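PDB 3E18: oxidoreductase from Listeria innocua, which binds NAD in a Rossmann-type domain and is probably a dehydrogenase of the GFO/IDH/MocA family, its substrate being unknown. Local coordinates for residues A[259-264]-A[293-298]; A[143-148]-A[242-247]; A[163-168]-A[204-209]. All blocks are in the same frame, centred on the assembly; numbering follows the deposited sequence.

Overall arrangement
Contacts 1 and 2 lie side by side in the large mixed sheet of the C-terminal domain, their centres 11 Å apart. They are joined because strands 246-250 and 257-262 are neighbours: V260 pairs with T247, and K261 reaches E245. Contact 1 is a surface contact at the outer strand 292-295, with regular antiparallel bonding; contact 2, partly buried, interrupts the regular pairing of the same sheet with a beta bulge, next to a glycine-containing turn. Both touch the second subunit. Contact 3, also partly buried, is set apart, its centre about 37 Å from that of contact 2. It joins two loops through carboxylates, waters and a valine, and its 163-168 side reaches the NAD diphosphate.

Contact 1 (A[259-264]-A[293-298]); sequences IVKPTA and NTLSLP
I259 and L295 face each other as a hydrogen-bonded antiparallel pair, I259 N giving to L295 O at 2.9 Å and L295 N returning the bond to I259 O at 2.8 Å. Two residues on, K261 and N293 repeat the pattern, with K261 N bonded to N293 O at 2.9 Å. Between them V260 and T294 form the non-hydrogen-bonded pair, where V260 CG2 lies against T294 OG1 on the opposite face of the sheet.

The face carrying I259, K261, L295 and N293 holds most of the side-chain contact. I259 has CG1 anti to its carbonyl carbon (chi1 -72°), which directs the longer branch to L297 and P298: CD1 meets P298 CD at 3.7 Å, the two side chains crossing at about a right angle. Isoleucine suits this buried strand position because its CD1 reaches both the proline ring and L297. K261 crosses L295 at a slant, CD 3.8 Å from L295 CD1, before bends at chi3 and chi4 carry NZ to the carbonyls of E245 and T142. T263 lays its CG2 methyl across the N293 amide, 3.4 Å from ND2, while its OG1 bonds to the E290 carbonyl.

Farther out, helix 129-140 backs the apolar end: M137 touches I259 and P298, and I133 touches L297. On the other face V260 packs on I234 of the second subunit, so this face also forms part of the contact between subunits. The chemistry is therefore divided: four backbone bonds fix the register of the outermost strand 292-295, whereas I259, L297 and P298 pack toward the helix and the lysine methylenes cover L295.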
# COMPACT_ATOMS: atom_id res chain seq x y z
N ILE A 259 -5.48 -19.02 -2.55
CA ILE A 259 -5.95 -18.28 -3.69
C ILE A 259 -7.47 -18.29 -3.65
O ILE A 259 -8.06 -19.31 -3.30
CB ILE A 259 -5.44 -18.95 -4.96
CG1 ILE A 259 -3.94 -18.70 -5.11
CG2 ILE A 259 -6.19 -18.44 -6.19
CD1 ILE A 259 -3.26 -19.74 -5.92
N VAL A 260 -8.10 -17.16 -3.98
CA VAL A 260 -9.55 -17.08 -4.13
C VAL A 260 -9.86 -16.55 -5.54
O VAL A 260 -9.31 -15.54 -5.95
CB VAL A 260 -10.19 -16.23 -3.01
CG1 VAL A 260 -11.71 -16.20 -3.16
CG2 VAL A 260 -9.86 -16.83 -1.62
N LYS A 261 -10.70 -17.25 -6.28
CA LYS A 261 -11.02 -16.88 -7.66
C LYS A 261 -12.52 -16.74 -7.82
O LYS A 261 -13.26 -17.43 -7.14
CB LYS A 261 -10.57 -18.00 -8.62
CG LYS A 261 -9.06 -18.24 -8.74
CD LYS A 261 -8.74 -19.49 -9.58
CE LYS A 261 -9.28 -19.39 -11.02
NZ LYS A 261 -8.61 -18.31 -11.77
N PRO A 262 -12.98 -15.89 -8.76
CA PRO A 262 -14.40 -15.84 -9.10
C PRO A 262 -14.85 -17.08 -9.90
O PRO A 262 -14.05 -17.67 -10.62
CB PRO A 262 -14.50 -14.60 -10.00
CG PRO A 262 -13.16 -14.49 -10.63
CD PRO A 262 -12.19 -14.94 -9.56
N THR A 263 -16.12 -17.44 -9.77
CA THR A 263 -16.74 -18.46 -10.62
C THR A 263 -17.63 -17.76 -11.65
O THR A 263 -17.86 -16.55 -11.55
CB THR A 263 -17.65 -19.41 -9.85
OG1 THR A 263 -18.84 -18.73 -9.45
CG2 THR A 263 -16.96 -19.94 -8.60
N ALA A 264 -18.15 -18.54 -12.60
CA ALA A 264 -19.12 -18.02 -13.59
C ALA A 264 -20.48 -17.67 -12.97
O ALA A 264 -21.31 -17.05 -13.64
CB ALA A 264 -19.31 -19.03 -14.71
N ASN A 293 -14.30 -19.64 -5.72
CA ASN A 293 -13.59 -20.87 -5.37
C ASN A 293 -12.34 -20.56 -4.56
O ASN A 293 -11.63 -19.61 -4.87
CB ASN A 293 -13.15 -21.61 -6.64
CG ASN A 293 -14.30 -22.28 -7.35
OD1 ASN A 293 -15.15 -22.92 -6.72
ND2 ASN A 293 -14.33 -22.16 -8.68
N THR A 294 -12.06 -21.37 -3.55
CA THR A 294 -10.82 -21.22 -2.80
C THR A 294 -9.88 -22.37 -3.09
O THR A 294 -10.27 -23.54 -3.01
CB THR A 294 -11.11 -21.12 -1.31
OG1 THR A 294 -11.97 -20.01 -1.08
CG2 THR A 294 -9.83 -20.93 -0.52
N LEU A 295 -8.64 -22.03 -3.45
CA LEU A 295 -7.65 -23.00 -3.88
C LEU A 295 -6.40 -22.92 -3.01
O LEU A 295 -6.10 -21.88 -2.43
CB LEU A 295 -7.23 -22.73 -5.33
CG LEU A 295 -8.17 -22.90 -6.53
CD1 LEU A 295 -9.27 -21.86 -6.60
CD2 LEU A 295 -7.32 -22.80 -7.79
N SER A 296 -5.67 -24.02 -2.96
CA SER A 296 -4.32 -24.02 -2.41
C SER A 296 -3.40 -23.28 -3.36
O SER A 296 -3.70 -23.16 -4.55
CB SER A 296 -3.82 -25.45 -2.20
OG SER A 296 -4.42 -26.03 -1.06
N LEU A 297 -2.30 -22.75 -2.81
CA LEU A 297 -1.19 -22.24 -3.60
C LEU A 297 -0.59 -23.37 -4.43
O LEU A 297 -0.47 -24.49 -3.93
CB LEU A 297 -0.11 -21.64 -2.69
CG LEU A 297 -0.52 -20.40 -1.87
CD1 LEU A 297 0.49 -20.08 -0.79
CD2 LEU A 297 -0.69 -19.21 -2.79
N PRO A 298 -0.18 -23.08 -5.69
CA PRO A 298 0.43 -24.11 -6.53
C PRO A 298 1.79 -24.52 -6.00
O PRO A 298 2.33 -23.87 -5.09
CB PRO A 298 0.61 -23.41 -7.88
CG PRO A 298 -0.14 -22.14 -7.79
CD PRO A 298 -0.26 -21.78 -6.37

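Contact 2 (A[143-148]-A[242-247]); sequences IGEMFH and KGTEGT
F147 and H148 both face K242 across a classic beta bulge, by which strand 146-154 takes one extra residue against strand 239-243 in the mixed sheet of the C-terminal domain. K242 O accepts from F147 N at 3.0 Å, the donor lying in the carbonyl plane, and more weakly from H148 N. The return bond, K242 N to H148 O, closes the pair.

With F147 CG between the backbone N and the carbonyl carbon (chi1 64°), the ring folds back so that K242 O sits over one face, offset toward the rim. CE2 comes within 3.4 Å of G243 C, while T244 N lies at the ring edge; a flat ring can lie against the backbone of K242 to T244, since G243 has no side chain in the way. H148 and K242 share a face of the sheet and meet obliquely, H148 CD2 being 4.1 Å from K242 CD. Their polar ends diverge: H148 ND1 bonds to T223 and NE2 to E150, whereas K242 NZ reaches T231 of the second subunit.

I143 packs on the hairpin backbone, CD1 3.7 Å from G243 N and CG2 beside T247 N; M137 of helix 129-140 and I259 add to its apolar surroundings. Three glycines suit their places for different reasons. G243 lies close against I143 O and M146, G144 combines a positive phi with closeness to T244 OG1, and the backbone angles of G246 would press a side chain on the preceding carbonyl. E245 N bonds to I143 O from above the carbonyl plane. T244 bonds twice to E145: its N gives to E145 O, and its OG1 accepts from E145 N at 3.1 Å.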
# COMPACT_ATOMS: atom_id res chain seq x y z
N ILE A 143 -4.33 -16.89 -11.40
CA ILE A 143 -5.37 -15.92 -11.06
C ILE A 143 -5.63 -15.02 -12.26
O ILE A 143 -5.92 -13.83 -12.12
CB ILE A 143 -5.05 -15.13 -9.78
CG1 ILE A 143 -3.67 -14.45 -9.84
CG2 ILE A 143 -5.12 -16.06 -8.57
CD1 ILE A 143 -3.36 -13.57 -8.63
N GLY A 144 -5.54 -15.60 -13.45
CA GLY A 144 -5.65 -14.84 -14.71
C GLY A 144 -4.36 -14.07 -14.95
O GLY A 144 -3.27 -14.50 -14.54
N GLU A 145 -4.48 -12.91 -15.59
CA GLU A 145 -3.36 -11.99 -15.80
C GLU A 145 -3.07 -11.22 -14.52
O GLU A 145 -3.90 -10.42 -14.08
CB GLU A 145 -3.69 -11.01 -16.93
CG GLU A 145 -3.95 -11.72 -18.25
CD GLU A 145 -4.10 -10.77 -19.43
OE1 GLU A 145 -4.66 -9.66 -19.25
OE2 GLU A 145 -3.67 -11.13 -20.54
N MET A 146 -1.91 -11.49 -13.93
CA MET A 146 -1.49 -10.83 -12.69
C MET A 146 -1.09 -9.41 -13.06
O MET A 146 -0.19 -9.22 -13.87
CB MET A 146 -0.30 -11.58 -12.06
CG MET A 146 -0.02 -11.25 -10.60
SD MET A 146 1.31 -12.24 -9.90
CE MET A 146 0.54 -13.85 -9.84
N PHE A 147 -1.77 -8.42 -12.48
CA PHE A 147 -1.54 -7.01 -12.85
C PHE A 147 -1.05 -6.15 -11.69
O PHE A 147 -0.68 -5.00 -11.88
CB PHE A 147 -2.78 -6.39 -13.54
CG PHE A 147 -4.03 -6.30 -12.66
CD1 PHE A 147 -4.18 -5.28 -11.73
CD2 PHE A 147 -5.06 -7.22 -12.81
CE1 PHE A 147 -5.33 -5.20 -10.93
CE2 PHE A 147 -6.20 -7.15 -12.03
CZ PHE A 147 -6.34 -6.14 -11.08
N HIS A 148 -1.03 -6.70 -10.48
CA HIS A 148 -0.61 -5.93 -9.34
C HIS A 148 0.01 -6.86 -8.31
O HIS A 148 -0.59 -7.86 -7.97
CB HIS A 148 -1.79 -5.15 -8.73
CG HIS A 148 -1.41 -4.37 -7.51
ND1 HIS A 148 -0.68 -3.20 -7.56
CD2 HIS A 148 -1.62 -4.62 -6.19
CE1 HIS A 148 -0.46 -2.76 -6.34
NE2 HIS A 148 -1.02 -3.60 -5.49
N LYS A 242 -2.74 -9.64 -7.27
CA LYS A 242 -4.07 -9.48 -7.82
C LYS A 242 -4.02 -9.71 -9.31
O LYS A 242 -3.10 -9.24 -9.97
CB LYS A 242 -4.58 -8.05 -7.58
CG LYS A 242 -4.85 -7.70 -6.11
CD LYS A 242 -5.39 -6.26 -5.98
CE LYS A 242 -6.86 -6.18 -6.38
NZ LYS A 242 -7.23 -4.76 -6.64
N GLY A 243 -5.01 -10.42 -9.82
CA GLY A 243 -5.14 -10.71 -11.23
C GLY A 243 -6.56 -10.54 -11.69
O GLY A 243 -7.46 -10.36 -10.87
N THR A 244 -6.77 -10.61 -13.00
CA THR A 244 -8.11 -10.50 -13.60
C THR A 244 -9.09 -11.60 -13.16
O THR A 244 -10.30 -11.45 -13.27
CB THR A 244 -8.02 -10.49 -15.13
OG1 THR A 244 -7.32 -11.66 -15.57
CG2 THR A 244 -7.26 -9.27 -15.61
N GLU A 245 -8.56 -12.71 -12.64
CA GLU A 245 -9.37 -13.86 -12.24
C GLU A 245 -8.95 -14.37 -10.87
O GLU A 245 -8.78 -15.57 -10.69
CB GLU A 245 -9.23 -14.99 -13.27
CG GLU A 245 -9.62 -14.61 -14.73
CD GLU A 245 -11.13 -14.38 -14.93
OE1 GLU A 245 -11.94 -14.75 -14.05
OE2 GLU A 245 -11.51 -13.83 -15.99
N GLY A 246 -8.81 -13.48 -9.91
CA GLY A 246 -8.51 -13.91 -8.55
C GLY A 246 -7.46 -13.09 -7.85
O GLY A 246 -6.92 -12.13 -8.41
N THR A 247 -7.17 -13.50 -6.61
CA THR A 247 -6.26 -12.82 -5.72
C THR A 247 -5.53 -13.94 -4.97
O THR A 247 -6.14 -14.98 -4.69
CB THR A 247 -7.06 -11.90 -4.72
OG1 THR A 247 -7.88 -10.98 -5.46
CG2 THR A 247 -6.13 -11.12 -3.82

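Contact 3 (A[163-168]-A[204-209]); sequences WRHLKA and LGDEVD. With NAD (nicotinamide-adenine-dinucleotide), chain E.
E207 takes the backbone amide of K167 with a side-chain carboxylate: K167 N gives to E207 OE2 at 3.0 Å in a nearly straight bond, although OE2 is met on its anti side and 33° out of the carboxylate plane. The same oxygen also accepts from a water that in turn accepts from A168 N, so one carboxylate oxygen gathers two successive amides of the loop. Glutamate has the length for this: its chain runs extended beyond CG, which lies between the backbone N and carbonyl carbon (chi1 61°), and CG passes 3.4 Å from H165 O.

The lysine answers only weakly, NZ lying 3.2 Å from E207 O rather than near the carboxylate. V208 packs its methyls on the backbone of the facing loop. Its CG2 rests 3.4 Å from H165 O and also touches R164 O, while CG1 faces K167 N and slides past K167 CG; a compact beta-branched residue suits this because both methyls reach the backbone directly. H165 turns ND1 to D206 OD1 in a weak bond, ring and carboxylate planes 79° apart. A second water joins H165 O, D206 OD1 and E207 N.

On its other side, segment 163-168 faces the cofactor. W163 NE1 gives to NAD O2A at 2.9 Å, the oxygen lying in the ring plane, and also to NAD O3. R164 sends NH2 to NAD O1N at 2.7 Å, at the guanidinium edge, while W163 CZ2 lies 3.7 Å above the centre of that group. An indole N-H and an arginine thus divide the diphosphate between them. In this GFO/IDH/MocA-type protein the loop of the C-terminal domain completes, from its side, an NAD site otherwise held by residues such as M16, N75 and K96 of the Rossmann-type domain.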
# COMPACT_ATOMS: atom_id res chain seq x y z
N TRP A 163 28.47 -2.27 9.78
CA TRP A 163 28.66 -1.40 8.61
C TRP A 163 27.39 -1.05 7.83
O TRP A 163 27.36 -0.07 7.08
CB TRP A 163 29.70 -2.02 7.67
CG TRP A 163 29.30 -3.38 7.13
CD1 TRP A 163 29.63 -4.60 7.64
CD2 TRP A 163 28.51 -3.63 5.96
NE1 TRP A 163 29.09 -5.60 6.87
CE2 TRP A 163 28.40 -5.03 5.83
CE3 TRP A 163 27.89 -2.81 5.01
CZ2 TRP A 163 27.69 -5.63 4.78
CZ3 TRP A 163 27.18 -3.40 3.97
CH2 TRP A 163 27.09 -4.80 3.87
N ARG A 164 26.35 -1.87 8.00
CA ARG A 164 25.03 -1.62 7.42
C ARG A 164 24.30 -0.39 7.97
O ARG A 164 23.29 0.04 7.40
CB ARG A 164 24.14 -2.85 7.60
CG ARG A 164 24.33 -3.91 6.52
CD ARG A 164 23.38 -5.07 6.76
NE ARG A 164 23.72 -6.25 5.97
CZ ARG A 164 24.62 -7.16 6.34
NH1 ARG A 164 25.30 -7.03 7.47
NH2 ARG A 164 24.85 -8.20 5.55
N HIS A 165 24.78 0.17 9.08
CA HIS A 165 24.22 1.42 9.63
C HIS A 165 24.77 2.67 8.96
O HIS A 165 24.29 3.78 9.24
CB HIS A 165 24.49 1.52 11.14
CG HIS A 165 23.73 0.53 11.96
ND1 HIS A 165 22.66 0.89 12.76
CD2 HIS A 165 23.89 -0.80 12.12
CE1 HIS A 165 22.20 -0.18 13.38
NE2 HIS A 165 22.92 -1.22 13.00
N LEU A 166 25.76 2.52 8.07
CA LEU A 166 26.53 3.65 7.56
C LEU A 166 26.38 3.86 6.07
O LEU A 166 26.45 2.89 5.30
CB LEU A 166 28.01 3.48 7.92
CG LEU A 166 28.28 3.44 9.43
CD1 LEU A 166 29.61 2.77 9.74
CD2 LEU A 166 28.22 4.85 10.01
N LYS A 167 26.20 5.11 5.66
CA LYS A 167 26.08 5.47 4.23
C LYS A 167 27.34 5.14 3.43
O LYS A 167 27.25 4.81 2.23
CB LYS A 167 25.80 6.97 4.07
CG LYS A 167 24.35 7.37 4.16
CD LYS A 167 24.09 8.67 3.39
CE LYS A 167 22.66 9.19 3.58
NZ LYS A 167 21.59 8.19 3.24
N ALA A 168 28.49 5.25 4.09
CA ALA A 168 29.80 5.05 3.46
C ALA A 168 29.95 3.65 2.89
O ALA A 168 30.56 3.47 1.84
CB ALA A 168 30.92 5.32 4.47
N LEU A 204 14.26 4.75 13.17
CA LEU A 204 15.27 4.35 14.13
C LEU A 204 16.31 5.44 14.40
O LEU A 204 17.05 5.38 15.39
CB LEU A 204 15.94 3.04 13.71
CG LEU A 204 15.04 1.80 13.81
CD1 LEU A 204 15.82 0.55 13.49
CD2 LEU A 204 14.40 1.69 15.18
N GLY A 205 16.35 6.44 13.52
CA GLY A 205 17.23 7.59 13.71
C GLY A 205 18.64 7.44 13.17
O GLY A 205 19.52 8.24 13.49
N ASP A 206 18.86 6.41 12.34
CA ASP A 206 20.15 6.19 11.70
C ASP A 206 20.34 7.10 10.50
O ASP A 206 19.39 7.72 10.02
CB ASP A 206 20.30 4.73 11.26
CG ASP A 206 20.66 3.81 12.41
OD1 ASP A 206 21.66 4.09 13.10
OD2 ASP A 206 19.93 2.82 12.61
N GLU A 207 21.58 7.17 10.00
CA GLU A 207 21.88 7.97 8.81
C GLU A 207 21.42 7.28 7.52
O GLU A 207 21.30 7.91 6.46
CB GLU A 207 23.38 8.33 8.74
CG GLU A 207 24.32 7.13 8.68
CD GLU A 207 25.79 7.52 8.63
OE1 GLU A 207 26.33 7.94 9.68
OE2 GLU A 207 26.40 7.40 7.54
N VAL A 208 21.15 5.98 7.63
CA VAL A 208 20.58 5.18 6.54
C VAL A 208 19.15 4.75 6.86
O VAL A 208 18.73 4.73 8.02
CB VAL A 208 21.41 3.90 6.26
CG1 VAL A 208 22.83 4.27 5.83
CG2 VAL A 208 21.44 2.97 7.48
N ASP A 209 18.41 4.42 5.80
CA ASP A 209 17.01 3.99 5.90
C ASP A 209 16.85 2.65 6.62
O ASP A 209 17.63 1.72 6.39
CB ASP A 209 16.39 3.91 4.51
CG ASP A 209 17.02 2.83 3.64
OD1 ASP A 209 18.12 3.05 3.09
OD2 ASP A 209 16.40 1.76 3.50
PA NAD E . 30.27 -9.08 7.40
O1A NAD E . 29.69 -10.13 8.26
O2A NAD E . 30.56 -7.82 8.10
O5B NAD E . 31.59 -9.64 6.67
C5B NAD E . 32.35 -8.89 5.74
C4B NAD E . 33.78 -9.41 5.81
O4B NAD E . 34.58 -8.80 4.81
C3B NAD E . 34.41 -9.07 7.16
O3B NAD E . 34.94 -10.25 7.72
C2B NAD E . 35.52 -8.10 6.81
O2B NAD E . 36.64 -8.22 7.65
C1B NAD E . 35.83 -8.46 5.37
N9A NAD E . 36.44 -7.36 4.61
C8A NAD E . 36.15 -6.01 4.70
N7A NAD E . 36.92 -5.35 3.80
C5A NAD E . 37.70 -6.25 3.15
C6A NAD E . 38.66 -6.12 2.16
N6A NAD E . 38.83 -4.94 1.56
N1A NAD E . 39.30 -7.25 1.68
C2A NAD E . 39.00 -8.50 2.18
N3A NAD E . 38.04 -8.62 3.17
C4A NAD E . 37.40 -7.52 3.65
O3 NAD E . 29.26 -8.80 6.17
PN NAD E . 28.20 -9.85 5.60
O1N NAD E . 26.91 -9.70 6.32
O2N NAD E . 28.82 -11.19 5.44
O5D NAD E . 27.93 -9.24 4.11
C5D NAD E . 28.95 -9.10 3.14
C4D NAD E . 28.31 -8.95 1.74
O4D NAD E . 27.37 -10.00 1.52
C3D NAD E . 27.53 -7.66 1.56
O3D NAD E . 27.63 -7.23 0.21
C2D NAD E . 26.08 -8.04 1.81
O2D NAD E . 25.22 -7.23 1.05
C1D NAD E . 26.06 -9.48 1.32
N1N NAD E . 25.02 -10.36 1.94
C2N NAD E . 24.17 -10.99 1.08
C3N NAD E . 23.17 -11.84 1.54
C7N NAD E . 22.42 -12.68 0.54
O7N NAD E . 21.28 -13.38 0.96
N7N NAD E . 22.86 -12.76 -0.72
C4N NAD E . 23.05 -12.08 2.91
C5N NAD E . 23.93 -11.44 3.79
C6N NAD E . 24.92 -10.59 3.29
O HOH W 1 23.67 5.77 11.69
O HOH W 2 28.98 6.97 6.59